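Local coordinates for putative Killer protein (PDB 6F8S) that is probably the HigB-like, RelE-family toxin of a type II toxin-antitoxin system, likely cleaving mRNA on the ribosome, at residues B[46-60]-B[70-84]. Sequence-based numbering, arbitrary orientation.
Sequences TELRDLRSPPGNRLE and HSIRVNDQWRLCFTW
With CG anti to the carbonyl carbon (chi1 -79°) and the chain extended from CG to NE, R79 carries its guanidinium from strand 79-85 past strand 69-73 to E60 and the carbonyl of R58. R79 NH2 donates to R58 O at 3.0 Å, toward an in-plane lone pair of the carbonyl oxygen and nearly in its own guanidinium plane; within its segment, NH1 also reaches S71 OG. The carboxylate of E60 stacks over one face, the two planes 15° apart, so its 3.4 Å salt bridge from OE2 to R79 NH2 is purely electrostatic, with no N-H aimed at the oxygen. E60 OE2 also forms a salt bridge with R58 NH2; R79 NH2 sits over the centre of the R58 guanidinium, the planes almost perpendicular, and the shared carboxylate probably offsets this closeness of two cations.

Beside this network the backbones pair. E60 and S71 form a single antiparallel hydrogen-bonded bridge, E60 N to S71 O at 3.1 Å and S71 N to E60 O at 2.9 Å, while R73 N donates to N57 O at 2.7 Å. The N57 side chain lies alongside I72, its amide held at both ends: ND2 bonds to L51 O, and OD1 accepts from K38 NZ.

W84, its CG anti to the backbone N (chi1 -175°), swings its indole against E47 and L48, T46 O meeting the ring edge in plane. L48 CB sits 4.3 Å above the centroid of the five-membered ring, almost on the normal, a CH-pi contact. In a separate apolar cluster, L51 CD1 reaches F82 CZ at 3.5 Å, and L59 CD1 packs against I72 CG2.

Helix 49-52 and the turn after it thus pack on an antiparallel sheet, consistent with the RelE-like toxin fold. Residues 57-60 follow strand 69-73, outermost within this chain, while 46-51 lie over F82 and W84 of the central strand. L51 and N57 also touch helix 31-44, while strand 88-95 pairs with the central strand's other edge.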
ATOM      1  N   THR B  46       0.759  -3.612  -9.117  1.00 58.21           N
ATOM      2  CA  THR B  46       2.180  -3.426  -8.898  1.00 62.35           C
ATOM      3  C   THR B  46       2.965  -3.977 -10.083  1.00 62.99           C
ATOM      4  O   THR B  46       4.035  -3.487 -10.416  1.00 61.75           O
ATOM      5  CB  THR B  46       2.583  -4.096  -7.593  1.00 54.58           C
ATOM      6  OG1 THR B  46       2.439  -3.139  -6.544  1.00 59.79           O
ATOM      7  CG2 THR B  46       3.963  -4.583  -7.628  1.00 60.17           C
ATOM      8  N   GLU B  47       2.393  -4.989 -10.730  1.00 59.32           N
ATOM      9  CA  GLU B  47       2.984  -5.612 -11.910  1.00 61.59           C
ATOM     10  C   GLU B  47       1.875  -5.888 -12.920  1.00 57.33           C
ATOM     11  O   GLU B  47       0.717  -6.047 -12.542  1.00 57.22           O
ATOM     12  CB  GLU B  47       3.725  -6.918 -11.546  1.00 57.71           C
ATOM     13  CG  GLU B  47       5.016  -6.704 -10.786  1.00 60.53           C
ATOM     14  CD  GLU B  47       5.711  -7.997 -10.393  1.00 65.89           C
ATOM     15  OE1 GLU B  47       5.349  -9.079 -10.925  1.00 65.15           O
ATOM     16  OE2 GLU B  47       6.635  -7.930  -9.545  1.00 67.97           O
ATOM     17  N   LEU B  48       2.240  -5.963 -14.191  1.00 44.11           N
ATOM     18  CA  LEU B  48       1.300  -6.236 -15.256  1.00 48.53           C
ATOM     19  C   LEU B  48       0.483  -7.514 -15.026  1.00 50.88           C
ATOM     20  O   LEU B  48      -0.685  -7.588 -15.438  1.00 49.77           O
ATOM     21  CB  LEU B  48       2.032  -6.301 -16.598  1.00 53.16           C
ATOM     22  CG  LEU B  48       1.130  -6.525 -17.805  1.00 57.33           C
ATOM     23  CD1 LEU B  48      -0.016  -5.513 -17.803  1.00 59.16           C
ATOM     24  CD2 LEU B  48       1.921  -6.409 -19.097  1.00 61.79           C
ATOM     25  N   ARG B  49       1.057  -8.497 -14.336  1.00 54.66           N
ATOM     26  CA  ARG B  49       0.315  -9.732 -14.039  1.00 51.15           C
ATOM     27  C   ARG B  49      -0.942  -9.456 -13.208  1.00 50.90           C
ATOM     28  O   ARG B  49      -1.937 -10.178 -13.321  1.00 48.88           O
ATOM     29  CB  ARG B  49       1.197 -10.745 -13.313  1.00 51.73           C
ATOM     30  CG  ARG B  49       1.706 -10.308 -11.962  1.00 50.45           C
ATOM     31  CD  ARG B  49       2.683 -11.360 -11.394  1.00 55.32           C
ATOM     32  NE  ARG B  49       4.018 -11.200 -11.956  1.00 53.40           N
ATOM     33  CZ  ARG B  49       4.567 -12.021 -12.843  1.00 56.24           C
ATOM     34  NH1 ARG B  49       3.904 -13.084 -13.260  1.00 54.06           N
ATOM     35  NH2 ARG B  49       5.789 -11.785 -13.299  1.00 60.33           N
ATOM     36  N   ASP B  50      -0.899  -8.395 -12.402  1.00 49.21           N
ATOM     37  CA  ASP B  50      -2.028  -8.016 -11.588  1.00 49.43           C
ATOM     38  C   ASP B  50      -3.227  -7.669 -12.464  1.00 55.15           C
ATOM     39  O   ASP B  50      -4.377  -7.832 -12.041  1.00 50.97           O
ATOM     40  CB  ASP B  50      -1.664  -6.843 -10.678  1.00 51.06           C
ATOM     41  CG  ASP B  50      -0.623  -7.230  -9.615  1.00 52.00           C
ATOM     42  OD1 ASP B  50      -0.591  -8.423  -9.224  1.00 51.59           O
ATOM     43  OD2 ASP B  50       0.145  -6.344  -9.159  1.00 48.62           O
ATOM     44  N   LEU B  51      -2.977  -7.205 -13.688  1.00 54.97           N
ATOM     45  CA  LEU B  51      -4.084  -6.867 -14.583  1.00 54.71           C
ATOM     46  C   LEU B  51      -4.351  -7.978 -15.579  1.00 54.90           C
ATOM     47  O   LEU B  51      -5.475  -8.162 -15.999  1.00 57.22           O
ATOM     48  CB  LEU B  51      -3.806  -5.558 -15.304  1.00 54.26           C
ATOM     49  CG  LEU B  51      -3.718  -4.413 -14.295  1.00 54.65           C
ATOM     50  CD1 LEU B  51      -3.191  -3.174 -14.978  1.00 56.51           C
ATOM     51  CD2 LEU B  51      -5.083  -4.143 -13.630  1.00 54.10           C
ATOM     52  N   ARG B  52      -3.315  -8.738 -15.920  1.00 57.62           N
ATOM     53  CA  ARG B  52      -3.448  -9.877 -16.836  1.00 54.47           C
ATOM     54  C   ARG B  52      -4.077 -11.108 -16.190  1.00 54.36           C
ATOM     55  O   ARG B  52      -4.805 -11.855 -16.834  1.00 59.32           O
ATOM     56  CB  ARG B  52      -2.077 -10.257 -17.405  1.00 60.86           C
ATOM     57  CG  ARG B  52      -2.121 -11.295 -18.517  1.00 59.83           C
ATOM     58  CD  ARG B  52      -0.923 -11.129 -19.409  1.00 64.25           C
ATOM     59  NE  ARG B  52       0.270 -11.012 -18.578  1.00 70.45           N
ATOM     60  CZ  ARG B  52       1.388 -10.395 -18.945  1.00 74.97           C
ATOM     61  NH1 ARG B  52       1.474  -9.838 -20.155  1.00 75.55           N
ATOM     62  NH2 ARG B  52       2.418 -10.339 -18.100  1.00 73.80           N
ATOM     63  N   SER B  53      -3.782 -11.341 -14.917  1.00 59.56           N
ATOM     64  CA  SER B  53      -4.244 -12.576 -14.287  1.00 61.52           C
ATOM     65  C   SER B  53      -5.755 -12.668 -14.067  1.00 59.89           C
ATOM     66  O   SER B  53      -6.318 -13.726 -14.329  1.00 64.52           O
ATOM     67  CB  SER B  53      -3.517 -12.802 -12.961  1.00 56.63           C
ATOM     68  OG  SER B  53      -2.168 -13.158 -13.216  1.00 61.62           O
ATOM     69  N   PRO B  54      -6.415 -11.591 -13.581  1.00 58.21           N
ATOM     70  CA  PRO B  54      -7.851 -11.788 -13.330  1.00 60.61           C
ATOM     71  C   PRO B  54      -8.586 -12.058 -14.630  1.00 59.79           C
ATOM     72  O   PRO B  54      -8.530 -11.228 -15.534  1.00 64.90           O
ATOM     73  CB  PRO B  54      -8.303 -10.452 -12.704  1.00 56.05           C
ATOM     74  CG  PRO B  54      -7.054  -9.785 -12.258  1.00 58.18           C
ATOM     75  CD  PRO B  54      -5.990 -10.222 -13.234  1.00 56.60           C
ATOM     76  N   PRO B  55      -9.241 -13.220 -14.747  1.00 59.61           N
ATOM     77  CA  PRO B  55      -9.881 -13.522 -16.034  1.00 61.62           C
ATOM     78  C   PRO B  55     -11.015 -12.528 -16.353  1.00 66.63           C
ATOM     79  O   PRO B  55     -11.327 -12.276 -17.520  1.00 68.79           O
ATOM     80  CB  PRO B  55     -10.402 -14.949 -15.841  1.00 61.57           C
ATOM     81  CG  PRO B  55     -10.468 -15.151 -14.356  1.00 58.31           C
ATOM     82  CD  PRO B  55      -9.416 -14.296 -13.752  1.00 58.13           C
ATOM     83  N   GLY B  56     -11.603 -11.934 -15.319  1.00 65.93           N
ATOM     84  CA  GLY B  56     -12.568 -10.865 -15.521  1.00 65.77           C
ATOM     85  C   GLY B  56     -12.032  -9.635 -16.247  1.00 65.44           C
ATOM     86  O   GLY B  56     -12.809  -8.830 -16.742  1.00 66.01           O
ATOM     87  N   ASN B  57     -10.709  -9.472 -16.302  1.00 61.30           N
ATOM     88  CA  ASN B  57     -10.132  -8.332 -17.006  1.00 59.21           C
ATOM     89  C   ASN B  57     -10.040  -8.564 -18.492  1.00 62.55           C
ATOM     90  O   ASN B  57     -10.007  -7.600 -19.256  1.00 62.80           O
ATOM     91  CB  ASN B  57      -8.742  -8.002 -16.472  1.00 55.39           C
ATOM     92  CG  ASN B  57      -8.790  -7.081 -15.287  1.00 53.93           C
ATOM     93  OD1 ASN B  57      -9.868  -6.693 -14.833  1.00 49.67           O
ATOM     94  ND2 ASN B  57      -7.618  -6.745 -14.749  1.00 58.35           N
ATOM     95  N   ARG B  58      -9.993  -9.843 -18.884  1.00 64.53           N
ATOM     96  CA  ARG B  58      -9.781 -10.250 -20.277  1.00 67.88           C
ATOM     97  C   ARG B  58      -8.748  -9.346 -20.942  1.00 66.10           C
ATOM     98  O   ARG B  58      -9.024  -8.726 -21.959  1.00 69.02           O
ATOM     99  CB  ARG B  58     -11.103 -10.224 -21.062  1.00 73.94           C
ATOM    100  CG  ARG B  58     -11.430 -11.513 -21.808  1.00 79.11           C
ATOM    101  CD  ARG B  58     -12.603 -11.313 -22.776  1.00 86.42           C
ATOM    102  NE  ARG B  58     -12.170 -11.090 -24.159  1.00 98.40           N
ATOM    103  CZ  ARG B  58     -12.734 -10.230 -25.014  1.00 98.21           C
ATOM    104  NH1 ARG B  58     -13.789  -9.483 -24.659  1.00 91.81           N
ATOM    105  NH2 ARG B  58     -12.240 -10.120 -26.244  1.00 97.21           N
ATOM    106  N   LEU B  59      -7.564  -9.261 -20.336  1.00 68.78           N
ATOM    107  CA  LEU B  59      -6.526  -8.339 -20.792  1.00 67.63           C
ATOM    108  C   LEU B  59      -6.140  -8.591 -22.253  1.00 71.08           C
ATOM    109  O   LEU B  59      -5.960  -9.736 -22.675  1.00 70.24           O
ATOM    110  CB  LEU B  59      -5.281  -8.434 -19.902  1.00 59.54           C
ATOM    111  CG  LEU B  59      -4.208  -7.396 -20.238  1.00 61.15           C
ATOM    112  CD1 LEU B  59      -4.740  -6.011 -19.977  1.00 64.66           C
ATOM    113  CD2 LEU B  59      -2.932  -7.585 -19.451  1.00 63.29           C
ATOM    114  N   GLU B  60      -6.037  -7.511 -23.021  1.00 79.16           N
ATOM    115  CA  GLU B  60      -5.609  -7.582 -24.415  1.00 83.35           C
ATOM    116  C   GLU B  60      -4.627  -6.464 -24.731  1.00 81.50           C
ATOM    117  O   GLU B  60      -4.497  -5.515 -23.967  1.00 81.67           O
ATOM    118  CB  GLU B  60      -6.823  -7.536 -25.352  1.00 81.16           C
ATOM    119  CG  GLU B  60      -7.749  -8.721 -25.139  1.00 83.69           C
ATOM    120  CD  GLU B  60      -9.038  -8.645 -25.920  1.00 95.50           C
ATOM    121  OE1 GLU B  60      -9.280  -7.618 -26.599  1.00 93.52           O
ATOM    122  OE2 GLU B  60      -9.821  -9.620 -25.833  1.00 97.67           O
ATOM    123  N   HIS B  70      -2.366  -1.623 -23.227  1.00 65.03           N
ATOM    124  CA  HIS B  70      -3.224  -2.776 -22.985  1.00 63.37           C
ATOM    125  C   HIS B  70      -4.613  -2.277 -22.612  1.00 60.28           C
ATOM    126  O   HIS B  70      -4.817  -1.089 -22.356  1.00 59.19           O
ATOM    127  CB  HIS B  70      -2.674  -3.685 -21.876  1.00 63.87           C
ATOM    128  CG  HIS B  70      -1.186  -3.863 -21.914  1.00 69.85           C
ATOM    129  ND1 HIS B  70      -0.579  -4.947 -22.507  1.00 68.37           N
ATOM    130  CD2 HIS B  70      -0.189  -3.085 -21.424  1.00 67.21           C
ATOM    131  CE1 HIS B  70       0.733  -4.833 -22.385  1.00 70.72           C
ATOM    132  NE2 HIS B  70       0.996  -3.712 -21.737  1.00 70.98           N
ATOM    133  N   SER B  71      -5.570  -3.192 -22.569  1.00 61.95           N
ATOM    134  CA  SER B  71      -6.910  -2.829 -22.151  1.00 65.94           C
ATOM    135  C   SER B  71      -7.573  -3.949 -21.358  1.00 64.46           C
ATOM    136  O   SER B  71      -7.284  -5.135 -21.570  1.00 65.43           O
ATOM    137  CB  SER B  71      -7.768  -2.453 -23.362  1.00 60.56           C
ATOM    138  OG  SER B  71      -8.117  -3.615 -24.076  1.00 63.12           O
ATOM    139  N   ILE B  72      -8.455  -3.559 -20.439  1.00 59.56           N
ATOM    140  CA  ILE B  72      -9.220  -4.523 -19.678  1.00 56.88           C
ATOM    141  C   ILE B  72     -10.709  -4.318 -19.932  1.00 58.82           C
ATOM    142  O   ILE B  72     -11.178  -3.195 -20.136  1.00 61.97           O
ATOM    143  CB  ILE B  72      -8.900  -4.441 -18.174  1.00 56.34           C
ATOM    144  CG1 ILE B  72      -9.130  -3.038 -17.650  1.00 52.14           C
ATOM    145  CG2 ILE B  72      -7.433  -4.871 -17.890  1.00 55.99           C
ATOM    146  CD1 ILE B  72      -8.995  -2.946 -16.158  1.00 52.38           C
ATOM    147  N   ARG B  73     -11.444  -5.421 -19.960  1.00 63.11           N
ATOM    148  CA  ARG B  73     -12.876  -5.384 -20.185  1.00 63.69           C
ATOM    149  C   ARG B  73     -13.586  -4.724 -19.010  1.00 63.05           C
ATOM    150  O   ARG B  73     -13.342  -5.086 -17.864  1.00 63.71           O
ATOM    151  CB  ARG B  73     -13.400  -6.808 -20.398  1.00 68.93           C
ATOM    152  CG  ARG B  73     -14.877  -6.923 -20.812  1.00 71.95           C
ATOM    153  CD  ARG B  73     -15.191  -8.342 -21.299  1.00 69.59           C
ATOM    154  NE  ARG B  73     -16.551  -8.484 -21.811  1.00 67.93           N
ATOM    155  CZ  ARG B  73     -17.628  -8.663 -21.048  1.00 71.16           C
ATOM    156  NH1 ARG B  73     -17.510  -8.714 -19.727  1.00 68.59           N
ATOM    157  NH2 ARG B  73     -18.830  -8.781 -21.603  1.00 72.87           N
ATOM    158  N   VAL B  74     -14.438  -3.742 -19.291  1.00 63.77           N
ATOM    159  CA  VAL B  74     -15.408  -3.250 -18.309  1.00 64.58           C
ATOM    160  C   VAL B  74     -16.757  -3.944 -18.563  1.00 63.19           C
ATOM    161  O   VAL B  74     -17.377  -4.476 -17.641  1.00 61.17           O
ATOM    162  CB  VAL B  74     -15.585  -1.708 -18.370  1.00 65.38           C
ATOM    163  CG1 VAL B  74     -16.775  -1.270 -17.518  1.00 63.51           C
ATOM    164  CG2 VAL B  74     -14.324  -0.997 -17.908  1.00 54.75           C
ATOM    165  N   ASN B  75     -17.205  -3.925 -19.819  1.00 57.40           N
ATOM    166  CA  ASN B  75     -18.259  -4.828 -20.276  1.00 58.82           C
ATOM    167  C   ASN B  75     -18.095  -5.109 -21.769  1.00 60.77           C
ATOM    168  O   ASN B  75     -17.023  -4.861 -22.334  1.00 61.32           O
ATOM    169  CB  ASN B  75     -19.662  -4.273 -19.960  1.00 54.88           C
ATOM    170  CG  ASN B  75     -19.959  -2.916 -20.617  1.00 55.90           C
ATOM    171  OD1 ASN B  75     -19.374  -2.522 -21.633  1.00 54.47           O
ATOM    172  ND2 ASN B  75     -20.900  -2.200 -20.027  1.00 60.04           N
ATOM    173  N   ASP B  76     -19.142  -5.628 -22.405  1.00 57.21           N
ATOM    174  CA  ASP B  76     -19.071  -5.971 -23.821  1.00 62.18           C
ATOM    175  C   ASP B  76     -18.808  -4.740 -24.705  1.00 66.00           C
ATOM    176  O   ASP B  76     -18.283  -4.854 -25.815  1.00 65.71           O
ATOM    177  CB  ASP B  76     -20.359  -6.676 -24.269  1.00 67.40           C
ATOM    178  CG  ASP B  76     -21.572  -5.746 -24.281  1.00 74.93           C
ATOM    179  OD1 ASP B  76     -21.598  -4.768 -23.497  1.00 79.10           O
ATOM    180  OD2 ASP B  76     -22.513  -5.984 -25.078  1.00 81.25           O
ATOM    181  N   GLN B  77     -19.161  -3.560 -24.202  1.00 62.25           N
ATOM    182  CA  GLN B  77     -19.026  -2.330 -24.980  1.00 63.25           C
ATOM    183  C   GLN B  77     -17.734  -1.568 -24.628  1.00 57.15           C
ATOM    184  O   GLN B  77     -17.000  -1.146 -25.516  1.00 57.11           O
ATOM    185  CB  GLN B  77     -20.265  -1.423 -24.778  1.00 57.91           C
ATOM    186  CG  GLN B  77     -20.231  -0.170 -25.648  1.00 58.78           C
ATOM    187  CD  GLN B  77     -21.348   0.832 -25.356  1.00 60.90           C
ATOM    188  OE1 GLN B  77     -22.193   0.609 -24.484  1.00 62.39           O
ATOM    189  NE2 GLN B  77     -21.355   1.945 -26.095  1.00 57.55           N
ATOM    190  N   TRP B  78     -17.461  -1.395 -23.336  1.00 56.84           N
ATOM    191  CA  TRP B  78     -16.398  -0.492 -22.895  1.00 53.60           C
ATOM    192  C   TRP B  78     -15.185  -1.200 -22.351  1.00 58.81           C
ATOM    193  O   TRP B  78     -15.305  -2.184 -21.613  1.00 57.31           O
ATOM    194  CB  TRP B  78     -16.905   0.456 -21.817  1.00 54.32           C
ATOM    195  CG  TRP B  78     -17.946   1.401 -22.284  1.00 56.57           C
ATOM    196  CD1 TRP B  78     -19.267   1.330 -22.024  1.00 53.33           C
ATOM    197  CD2 TRP B  78     -17.751   2.572 -23.092  1.00 56.89           C
ATOM    198  NE1 TRP B  78     -19.918   2.382 -22.613  1.00 59.44           N
ATOM    199  CE2 TRP B  78     -19.010   3.159 -23.279  1.00 60.24           C
ATOM    200  CE3 TRP B  78     -16.632   3.176 -23.675  1.00 59.96           C
ATOM    201  CZ2 TRP B  78     -19.193   4.327 -24.025  1.00 59.03           C
ATOM    202  CZ3 TRP B  78     -16.813   4.337 -24.415  1.00 62.80           C
ATOM    203  CH2 TRP B  78     -18.086   4.895 -24.590  1.00 59.57           C
ATOM    204  N   ARG B  79     -14.020  -0.658 -22.702  1.00 57.60           N
ATOM    205  CA  ARG B  79     -12.746  -1.110 -22.179  1.00 56.39           C
ATOM    206  C   ARG B  79     -11.890   0.056 -21.713  1.00 60.69           C
ATOM    207  O   ARG B  79     -11.867   1.115 -22.341  1.00 60.49           O
ATOM    208  CB  ARG B  79     -11.986  -1.903 -23.235  1.00 55.62           C
ATOM    209  CG  ARG B  79     -12.469  -3.324 -23.369  1.00 56.19           C
ATOM    210  CD  ARG B  79     -11.766  -4.049 -24.500  1.00 60.39           C
ATOM    211  NE  ARG B  79     -11.928  -5.484 -24.315  1.00 71.11           N
ATOM    212  CZ  ARG B  79     -11.040  -6.264 -23.706  1.00 67.43           C
ATOM    213  NH1 ARG B  79      -9.901  -5.759 -23.248  1.00 61.79           N
ATOM    214  NH2 ARG B  79     -11.286  -7.554 -23.564  1.00 67.19           N
ATOM    215  N   LEU B  80     -11.170  -0.161 -20.614  1.00 67.38           N
ATOM    216  CA  LEU B  80     -10.137   0.770 -20.166  1.00 64.49           C
ATOM    217  C   LEU B  80      -8.816   0.500 -20.876  1.00 60.89           C
ATOM    218  O   LEU B  80      -8.253  -0.558 -20.710  1.00 65.27           O
ATOM    219  CB  LEU B  80      -9.952   0.669 -18.653  1.00 61.30           C
ATOM    220  CG  LEU B  80     -11.095   1.307 -17.870  1.00 63.71           C
ATOM    221  CD1 LEU B  80     -11.181   0.737 -16.473  1.00 59.61           C
ATOM    222  CD2 LEU B  80     -10.919   2.827 -17.831  1.00 65.18           C
ATOM    223  N   CYS B  81      -8.353   1.451 -21.682  1.00 64.55           N
ATOM    224  CA  CYS B  81      -7.014   1.416 -22.289  1.00 68.63           C
ATOM    225  C   CYS B  81      -6.023   2.107 -21.362  1.00 65.83           C
ATOM    226  O   CYS B  81      -6.388   3.034 -20.640  1.00 63.77           O
ATOM    227  CB  CYS B  81      -6.996   2.100 -23.671  1.00 71.17           C
ATOM    228  SG  CYS B  81      -7.009   0.996 -25.122  1.00 85.71           S
ATOM    229  N   PHE B  82      -4.769   1.661 -21.393  1.00 65.15           N
ATOM    230  CA  PHE B  82      -3.707   2.265 -20.579  1.00 62.89           C
ATOM    231  C   PHE B  82      -2.323   1.808 -21.026  1.00 67.82           C
ATOM    232  O   PHE B  82      -2.172   0.802 -21.739  1.00 66.21           O
ATOM    233  CB  PHE B  82      -3.883   1.916 -19.095  1.00 61.45           C
ATOM    234  CG  PHE B  82      -3.725   0.440 -18.805  1.00 57.91           C
ATOM    235  CD1 PHE B  82      -4.813  -0.414 -18.863  1.00 56.89           C
ATOM    236  CD2 PHE B  82      -2.486  -0.092 -18.502  1.00 59.54           C
ATOM    237  CE1 PHE B  82      -4.662  -1.781 -18.613  1.00 60.15           C
ATOM    238  CE2 PHE B  82      -2.334  -1.448 -18.255  1.00 59.91           C
ATOM    239  CZ  PHE B  82      -3.427  -2.291 -18.313  1.00 57.45           C
ATOM    240  N   THR B  83      -1.312   2.536 -20.568  1.00 64.80           N
ATOM    241  CA  THR B  83       0.059   2.093 -20.745  1.00 67.46           C
ATOM    242  C   THR B  83       0.676   1.660 -19.411  1.00 67.18           C
ATOM    243  O   THR B  83       0.562   2.347 -18.390  1.00 64.19           O
ATOM    244  CB  THR B  83       0.934   3.181 -21.374  1.00 69.57           C
ATOM    245  OG1 THR B  83       0.205   3.834 -22.423  1.00 73.27           O
ATOM    246  CG2 THR B  83       2.240   2.564 -21.919  1.00 69.27           C
ATOM    247  N   TRP B  84       1.331   0.510 -19.430  1.00 68.50           N
ATOM    248  CA  TRP B  84       2.012   0.041 -18.249  1.00 67.82           C
ATOM    249  C   TRP B  84       3.415   0.645 -18.125  1.00 67.46           C
ATOM    250  O   TRP B  84       4.195   0.606 -19.073  1.00 70.03           O
ATOM    251  CB  TRP B  84       2.101  -1.482 -18.249  1.00 63.87           C
ATOM    252  CG  TRP B  84       2.689  -1.927 -16.985  1.00 65.56           C
ATOM    253  CD1 TRP B  84       3.968  -2.341 -16.779  1.00 66.50           C
ATOM    254  CD2 TRP B  84       2.053  -1.922 -15.700  1.00 65.28           C
ATOM    255  NE1 TRP B  84       4.161  -2.632 -15.455  1.00 64.19           N
ATOM    256  CE2 TRP B  84       3.003  -2.383 -14.767  1.00 61.67           C
ATOM    257  CE3 TRP B  84       0.765  -1.593 -15.257  1.00 59.77           C
ATOM    258  CZ2 TRP B  84       2.710  -2.529 -13.405  1.00 58.39           C
ATOM    259  CZ3 TRP B  84       0.473  -1.733 -13.910  1.00 58.67           C
ATOM    260  CH2 TRP B  84       1.442  -2.200 -12.996  1.00 59.40           C
TER